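Local coordinates for protein transcriptional regulator (PDB 3QFI) that is of unknown function but is named as a transcriptional regulator and belongs to the LytR-CpsA-Psr family of alpha/beta proteins, at residues K56-S61 / R260-L265; D65-I70 / L276-Q281; I118-G123 / K195-V200. All blocks are in the same frame, centred on the assembly; numbering follows the deposited sequence.

The three contacts join different parts of this single alpha/beta chain. Contact 1 is the innermost, about 12 Å from the centre of the chain, and sets the end of helix 249-262 against strand 56-62 of the mixed sheet. Contact 2 uses the next strand, 67-70, part of a separate two-stranded hairpin, and the next helix, 269-280, so the two contacts alternate along the sequence, with centres about 22 Å apart. Contact 3, between the end of helix 111-120 and the loop segment 195-200, lies within the chain loops closed by both and occurs on the opposite side of the chain's centre from contact 2, their centres about 39 Å apart. The centres of contacts 1 and 3 are about 27 Å apart.

Contact 1: K56-S61 / R260-L265; sequences KSTMIS and RKQLGL
Q262 reaches from the last turn of helix 249-262 across the side chains of K56 and T58, meeting each at about a right angle. T58 and Q262 both direct CB at the opposing segment, and their CA atoms are 8.1 Å apart. The threonine hydroxyl does the touching: T58 OG1 lies 3.7 Å from Q262 CG and also borders the amide, which is probably turned over in the model. OG1 stands beside the backbone N of T58 (chi1 -42°). K56 joins from two residues earlier, at the start of the strand, its chain bent near the end so that NZ lies beside the amide end of Q262, where the identity of the amide atoms is doubtful. The ammonium group has its salt bridge with E54, and Q262 packs on E54 as well. Just past Q262 the helix closes in a Schellman motif, with L265 N bonded to R260 O (2.8 Å) and G264, at positive phi, in the C-prime position. Strand 56-62 runs between strands 44-51 and 227-230 in the mixed sheet; T58 and Q262 both also touch T49 of strand 44-51, and M59 packs on helix 166-184.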
# COMPACT_ATOMS: atom_id res chain seq x y z
N LYS A 56 -5.60 -5.73 14.96
CA LYS A 56 -4.79 -4.70 14.32
C LYS A 56 -4.55 -4.95 12.81
O LYS A 56 -4.66 -6.08 12.33
CB LYS A 56 -3.45 -4.58 15.06
CG LYS A 56 -2.55 -3.43 14.61
CD LYS A 56 -1.46 -3.06 15.65
CE LYS A 56 -0.25 -3.98 15.60
NZ LYS A 56 -0.60 -5.41 15.81
N SER A 57 -4.25 -3.87 12.09
CA SER A 57 -3.95 -3.92 10.66
C SER A 57 -2.72 -3.07 10.44
O SER A 57 -2.60 -1.98 11.00
CB SER A 57 -5.10 -3.36 9.80
OG SER A 57 -6.17 -4.28 9.71
N THR A 58 -1.81 -3.58 9.61
CA THR A 58 -0.56 -2.91 9.34
C THR A 58 -0.46 -2.54 7.86
O THR A 58 -0.48 -3.41 6.98
CB THR A 58 0.60 -3.83 9.70
OG1 THR A 58 0.31 -4.49 10.94
CG2 THR A 58 1.89 -3.06 9.84
N MET A 59 -0.39 -1.24 7.61
CA MET A 59 -0.27 -0.69 6.26
C MET A 59 1.21 -0.63 5.94
O MET A 59 2.05 -0.48 6.83
CB MET A 59 -0.87 0.72 6.20
CG MET A 59 -2.37 0.78 6.49
SD MET A 59 -2.98 2.49 6.47
CE MET A 59 -4.14 2.42 5.11
N ILE A 60 1.53 -0.73 4.66
CA ILE A 60 2.91 -0.72 4.25
C ILE A 60 3.03 -0.06 2.89
O ILE A 60 2.57 -0.59 1.88
CB ILE A 60 3.46 -2.18 4.18
CG1 ILE A 60 4.62 -2.37 5.16
CG2 ILE A 60 3.97 -2.50 2.79
CD1 ILE A 60 5.85 -1.57 4.81
N SER A 61 3.61 1.13 2.88
CA SER A 61 3.82 1.86 1.65
C SER A 61 5.07 1.30 0.98
O SER A 61 6.08 1.06 1.66
CB SER A 61 4.07 3.33 1.94
OG SER A 61 2.92 3.97 2.47
N ARG A 260 5.17 -11.23 8.46
CA ARG A 260 4.95 -12.66 8.52
C ARG A 260 4.23 -13.05 9.83
O ARG A 260 3.34 -13.91 9.80
CB ARG A 260 6.28 -13.41 8.42
CG ARG A 260 6.91 -13.41 7.04
CD ARG A 260 8.19 -14.24 7.04
NE ARG A 260 7.89 -15.67 7.10
CZ ARG A 260 7.30 -16.32 6.10
NH1 ARG A 260 6.97 -15.67 4.99
NH2 ARG A 260 7.02 -17.62 6.23
N LYS A 261 4.58 -12.44 10.96
CA LYS A 261 3.90 -12.81 12.21
C LYS A 261 2.45 -12.29 12.23
O LYS A 261 1.56 -12.92 12.81
CB LYS A 261 4.68 -12.33 13.45
CG LYS A 261 5.97 -13.11 13.71
CD LYS A 261 6.64 -12.67 15.01
CE LYS A 261 7.94 -13.44 15.30
NZ LYS A 261 8.51 -13.11 16.66
N GLN A 262 2.24 -11.14 11.61
CA GLN A 262 0.90 -10.56 11.51
C GLN A 262 -0.02 -11.58 10.83
O GLN A 262 -1.22 -11.61 11.09
CB GLN A 262 0.94 -9.28 10.65
CG GLN A 262 1.40 -8.04 11.38
CD GLN A 262 0.62 -7.85 12.67
OE1 GLN A 262 1.06 -8.26 13.74
NE2 GLN A 262 -0.56 -7.25 12.55
N LEU A 263 0.56 -12.41 9.96
CA LEU A 263 -0.20 -13.41 9.23
C LEU A 263 -0.11 -14.80 9.83
O LEU A 263 -0.31 -15.80 9.14
CB LEU A 263 0.29 -13.45 7.78
CG LEU A 263 0.13 -12.13 7.00
CD1 LEU A 263 0.86 -12.25 5.68
CD2 LEU A 263 -1.36 -11.81 6.78
N GLY A 264 0.19 -14.86 11.13
CA GLY A 264 0.28 -16.14 11.80
C GLY A 264 1.36 -17.03 11.21
O GLY A 264 1.28 -18.25 11.30
N LEU A 265 2.37 -16.41 10.61
CA LEU A 265 3.47 -17.17 10.02
C LEU A 265 4.68 -17.11 10.93
O LEU A 265 4.76 -16.25 11.81
CB LEU A 265 3.84 -16.62 8.64
CG LEU A 265 2.73 -16.71 7.60
CD1 LEU A 265 3.17 -16.00 6.33
CD2 LEU A 265 2.41 -18.17 7.31

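Contact 2: D65-I70 / L276-Q281; sequences DILTDI and LAFYNQ
F278 pushes its ring from helix 269-280 against the backbone of L67 and T68, and this end of the ring forms the close-packed part of the contact. CG lies anti to the backbone N of F278 (chi1 -168°), which carries the ring out from the helix toward the strand. F278 CE2 comes 3.3 Å from L67 O, and F278 CZ comes 3.5 Å from T68 CA; both strand atoms approach the ring obliquely. The L67 side chain adds an apolar touch, its CG 4.3 Å from F278 CZ. T68 turns its CB away from the helix and packs on T94 and L98 of helix 80-98; F278 meets its CA. Strand 67-70 pairs with strand 75-78 in a small antiparallel hairpin, separate from the large mixed sheet, and helix 269-280 lies over it. The short strand and helix axes approach to 10.1 Å, with 113° between their directions. D69 marks the solvent side of the contact: it is partly exposed, and its carboxylate borders the ring, D69 OD2 standing 3.7 Å from F278 CE1. The D69 and F278 side chains run past one another in opposite senses, carboxylate and ring planes nearly perpendicular (84°). D69 OD1 makes a weak hydrogen bond to Q76, whose residue F278 also touches. F282 meets the F278 ring and is touched by L67 too, while the outer side of the helix, with L276, A277 and N280, is open to solvent.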
# COMPACT_ATOMS: atom_id res chain seq x y z
N ASP A 65 10.80 3.55 -6.21
CA ASP A 65 12.20 3.45 -6.57
C ASP A 65 12.92 2.28 -5.91
O ASP A 65 14.12 2.11 -6.06
CB ASP A 65 12.91 4.76 -6.24
CG ASP A 65 12.30 5.95 -6.97
OD1 ASP A 65 12.18 7.03 -6.35
OD2 ASP A 65 11.96 5.80 -8.17
N ILE A 66 12.19 1.45 -5.17
CA ILE A 66 12.85 0.34 -4.52
C ILE A 66 13.40 -0.66 -5.54
O ILE A 66 12.73 -1.02 -6.52
CB ILE A 66 11.89 -0.35 -3.53
CG1 ILE A 66 11.51 0.66 -2.44
CG2 ILE A 66 12.56 -1.59 -2.94
CD1 ILE A 66 10.69 0.10 -1.30
N LEU A 67 14.65 -1.07 -5.33
CA LEU A 67 15.29 -2.01 -6.24
C LEU A 67 15.06 -3.43 -5.74
O LEU A 67 15.38 -3.74 -4.59
CB LEU A 67 16.79 -1.73 -6.32
CG LEU A 67 17.60 -2.50 -7.35
CD1 LEU A 67 17.17 -2.10 -8.77
CD2 LEU A 67 19.08 -2.19 -7.14
N THR A 68 14.51 -4.27 -6.60
CA THR A 68 14.25 -5.67 -6.25
C THR A 68 14.20 -6.57 -7.48
O THR A 68 14.41 -6.13 -8.61
CB THR A 68 12.90 -5.82 -5.51
OG1 THR A 68 11.87 -5.09 -6.20
CG2 THR A 68 13.02 -5.30 -4.09
N ASP A 69 13.93 -7.84 -7.27
CA ASP A 69 13.83 -8.73 -8.39
C ASP A 69 12.43 -8.56 -8.95
O ASP A 69 11.45 -8.48 -8.19
CB ASP A 69 14.08 -10.18 -7.95
CG ASP A 69 15.54 -10.43 -7.63
OD1 ASP A 69 16.38 -10.16 -8.52
OD2 ASP A 69 15.86 -10.89 -6.51
N ILE A 70 12.33 -8.43 -10.27
CA ILE A 70 11.04 -8.28 -10.91
C ILE A 70 10.64 -9.70 -11.28
O ILE A 70 10.94 -10.16 -12.37
CB ILE A 70 11.13 -7.46 -12.21
CG1 ILE A 70 11.84 -6.13 -11.95
CG2 ILE A 70 9.72 -7.22 -12.76
CD1 ILE A 70 11.10 -5.18 -11.04
N LEU A 276 20.41 -10.02 2.52
CA LEU A 276 21.79 -9.57 2.62
C LEU A 276 22.51 -9.75 1.28
O LEU A 276 23.19 -8.84 0.81
CB LEU A 276 22.50 -10.35 3.73
CG LEU A 276 23.99 -10.13 3.98
CD1 LEU A 276 24.25 -8.68 4.36
CD2 LEU A 276 24.46 -11.06 5.10
N ALA A 277 22.34 -10.91 0.65
CA ALA A 277 22.98 -11.18 -0.64
C ALA A 277 22.59 -10.13 -1.66
O ALA A 277 23.43 -9.60 -2.37
CB ALA A 277 22.60 -12.56 -1.14
N PHE A 278 21.30 -9.84 -1.71
CA PHE A 278 20.79 -8.85 -2.65
C PHE A 278 21.44 -7.50 -2.40
O PHE A 278 21.89 -6.83 -3.33
CB PHE A 278 19.28 -8.70 -2.53
CG PHE A 278 18.66 -7.92 -3.66
CD1 PHE A 278 18.34 -8.56 -4.87
CD2 PHE A 278 18.47 -6.55 -3.55
CE1 PHE A 278 17.85 -7.84 -5.94
CE2 PHE A 278 17.97 -5.82 -4.63
CZ PHE A 278 17.66 -6.47 -5.82
N TYR A 279 21.47 -7.09 -1.13
CA TYR A 279 22.04 -5.79 -0.77
C TYR A 279 23.53 -5.65 -1.12
O TYR A 279 23.96 -4.59 -1.57
CB TYR A 279 21.81 -5.50 0.72
CG TYR A 279 22.70 -4.41 1.30
CD1 TYR A 279 23.95 -4.72 1.82
CD2 TYR A 279 22.30 -3.07 1.30
CE1 TYR A 279 24.80 -3.73 2.32
CE2 TYR A 279 23.16 -2.06 1.80
CZ TYR A 279 24.40 -2.42 2.30
OH TYR A 279 25.29 -1.47 2.74
N ASN A 280 24.29 -6.72 -0.92
CA ASN A 280 25.72 -6.69 -1.22
C ASN A 280 26.07 -6.51 -2.68
O ASN A 280 27.10 -5.92 -3.01
CB ASN A 280 26.40 -7.94 -0.71
CG ASN A 280 26.57 -7.92 0.78
OD1 ASN A 280 26.96 -6.89 1.35
ND2 ASN A 280 26.28 -9.04 1.43
N GLN A 281 25.22 -7.02 -3.56
CA GLN A 281 25.49 -6.90 -4.97
C GLN A 281 25.08 -5.55 -5.53
O GLN A 281 25.25 -5.30 -6.72
CB GLN A 281 24.78 -8.02 -5.73
CG GLN A 281 23.28 -7.88 -5.77
CD GLN A 281 22.62 -8.96 -6.61
OE1 GLN A 281 22.57 -10.10 -6.20
NE2 GLN A 281 22.13 -8.59 -7.79

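Contact 3: I118-G123 / K195-V200; sequences IDAVGG and KILDAV
I118 O, just before the touching residues A120 and V121, accepts two backbone N-H groups: G123 N at 2.8 Å and, weakly, V121 N at 3.4 Å. With G122 N bonded to D119 O (3.2 Å) and G122 at positive phi, this is a Schellman motif ending helix 111-120. A120 and V121, at this helix end, meet L197 from the 3-10 segment 196-200, which belongs to the connection between helix 166-184 and strand 204-206. A120 and L197 are the residues whose CA atoms are nearest, 5.6 Å apart. A120 directs CB toward the opposing segment. L197 instead sets off to one side and bends back, so that its CD1 branch does most of the touching, close to A120 CB and within 3.9 Å of V121 CG1. V121 and L197 cross at about a right angle; the valine presents CG1 from beside its backbone N (chi1 -61°). The contact is apolar across the side chains. Nearby, V121 also touches K183 and V184 of helix 166-184, and L197 touches L117, earlier in helix 111-120. The contact thus sets the 196-200 segment against the C-terminal end of helix 111-120. The second branch of the leucine faces the backbone, with L197 CD2 3.8 Å from A120 O.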
# COMPACT_ATOMS: atom_id res chain seq x y z
N ILE A 118 -14.50 8.13 -2.31
CA ILE A 118 -14.45 9.10 -1.24
C ILE A 118 -15.82 9.77 -1.13
O ILE A 118 -16.31 9.98 -0.02
CB ILE A 118 -13.33 10.14 -1.49
CG1 ILE A 118 -11.98 9.41 -1.49
CG2 ILE A 118 -13.34 11.21 -0.40
CD1 ILE A 118 -10.77 10.31 -1.69
N ASP A 119 -16.45 10.06 -2.26
CA ASP A 119 -17.78 10.68 -2.23
C ASP A 119 -18.89 9.71 -1.84
O ASP A 119 -19.88 10.10 -1.25
CB ASP A 119 -18.10 11.32 -3.57
CG ASP A 119 -17.20 12.49 -3.89
OD1 ASP A 119 -16.86 13.23 -2.95
OD2 ASP A 119 -16.84 12.66 -5.07
N ALA A 120 -18.70 8.44 -2.18
CA ALA A 120 -19.69 7.41 -1.87
C ALA A 120 -19.74 7.13 -0.38
O ALA A 120 -20.71 6.54 0.11
CB ALA A 120 -19.35 6.13 -2.62
N VAL A 121 -18.69 7.53 0.34
CA VAL A 121 -18.65 7.31 1.78
C VAL A 121 -18.96 8.60 2.54
O VAL A 121 -18.94 8.61 3.77
CB VAL A 121 -17.27 6.77 2.25
CG1 VAL A 121 -16.98 5.43 1.59
CG2 VAL A 121 -16.17 7.78 1.93
N GLY A 122 -19.23 9.69 1.81
CA GLY A 122 -19.56 10.94 2.47
C GLY A 122 -18.36 11.77 2.83
O GLY A 122 -18.46 12.70 3.64
N GLY A 123 -17.21 11.44 2.24
CA GLY A 123 -16.00 12.19 2.50
C GLY A 123 -15.23 11.70 3.71
O GLY A 123 -15.68 10.79 4.42
N LYS A 195 -23.75 -1.16 -0.70
CA LYS A 195 -24.35 -1.45 -2.01
C LYS A 195 -24.21 -0.26 -2.97
O LYS A 195 -23.99 -0.44 -4.17
CB LYS A 195 -25.83 -1.81 -1.82
CG LYS A 195 -26.47 -2.61 -2.96
CD LYS A 195 -26.74 -1.77 -4.21
CE LYS A 195 -27.43 -2.59 -5.28
NZ LYS A 195 -27.64 -1.82 -6.53
N ILE A 196 -24.36 0.95 -2.44
CA ILE A 196 -24.26 2.16 -3.25
C ILE A 196 -22.80 2.38 -3.67
O ILE A 196 -22.51 2.98 -4.71
CB ILE A 196 -24.77 3.39 -2.47
CG1 ILE A 196 -26.21 3.14 -1.99
CG2 ILE A 196 -24.71 4.64 -3.34
CD1 ILE A 196 -27.23 2.91 -3.10
N LEU A 197 -21.89 1.87 -2.84
CA LEU A 197 -20.46 1.99 -3.11
C LEU A 197 -20.11 1.40 -4.46
O LEU A 197 -19.11 1.77 -5.05
CB LEU A 197 -19.66 1.28 -2.01
CG LEU A 197 -19.14 2.13 -0.84
CD1 LEU A 197 -18.25 3.22 -1.38
CD2 LEU A 197 -20.29 2.73 -0.06
N ASP A 198 -20.93 0.48 -4.96
CA ASP A 198 -20.68 -0.15 -6.25
C ASP A 198 -20.42 0.83 -7.38
O ASP A 198 -19.89 0.45 -8.43
CB ASP A 198 -21.83 -1.06 -6.63
CG ASP A 198 -21.86 -2.33 -5.80
OD1 ASP A 198 -20.81 -3.01 -5.73
OD2 ASP A 198 -22.92 -2.64 -5.23
N ALA A 199 -20.79 2.09 -7.17
CA ALA A 199 -20.58 3.14 -8.16
C ALA A 199 -19.08 3.29 -8.45
O ALA A 199 -18.66 4.15 -9.22
CB ALA A 199 -21.14 4.47 -7.65
N VAL A 200 -18.28 2.45 -7.80
CA VAL A 200 -16.85 2.49 -8.00
C VAL A 200 -16.39 1.20 -8.67
O VAL A 200 -15.20 1.03 -8.94
CB VAL A 200 -16.10 2.67 -6.66
CG1 VAL A 200 -16.15 1.39 -5.85
CG2 VAL A 200 -14.66 3.07 -6.94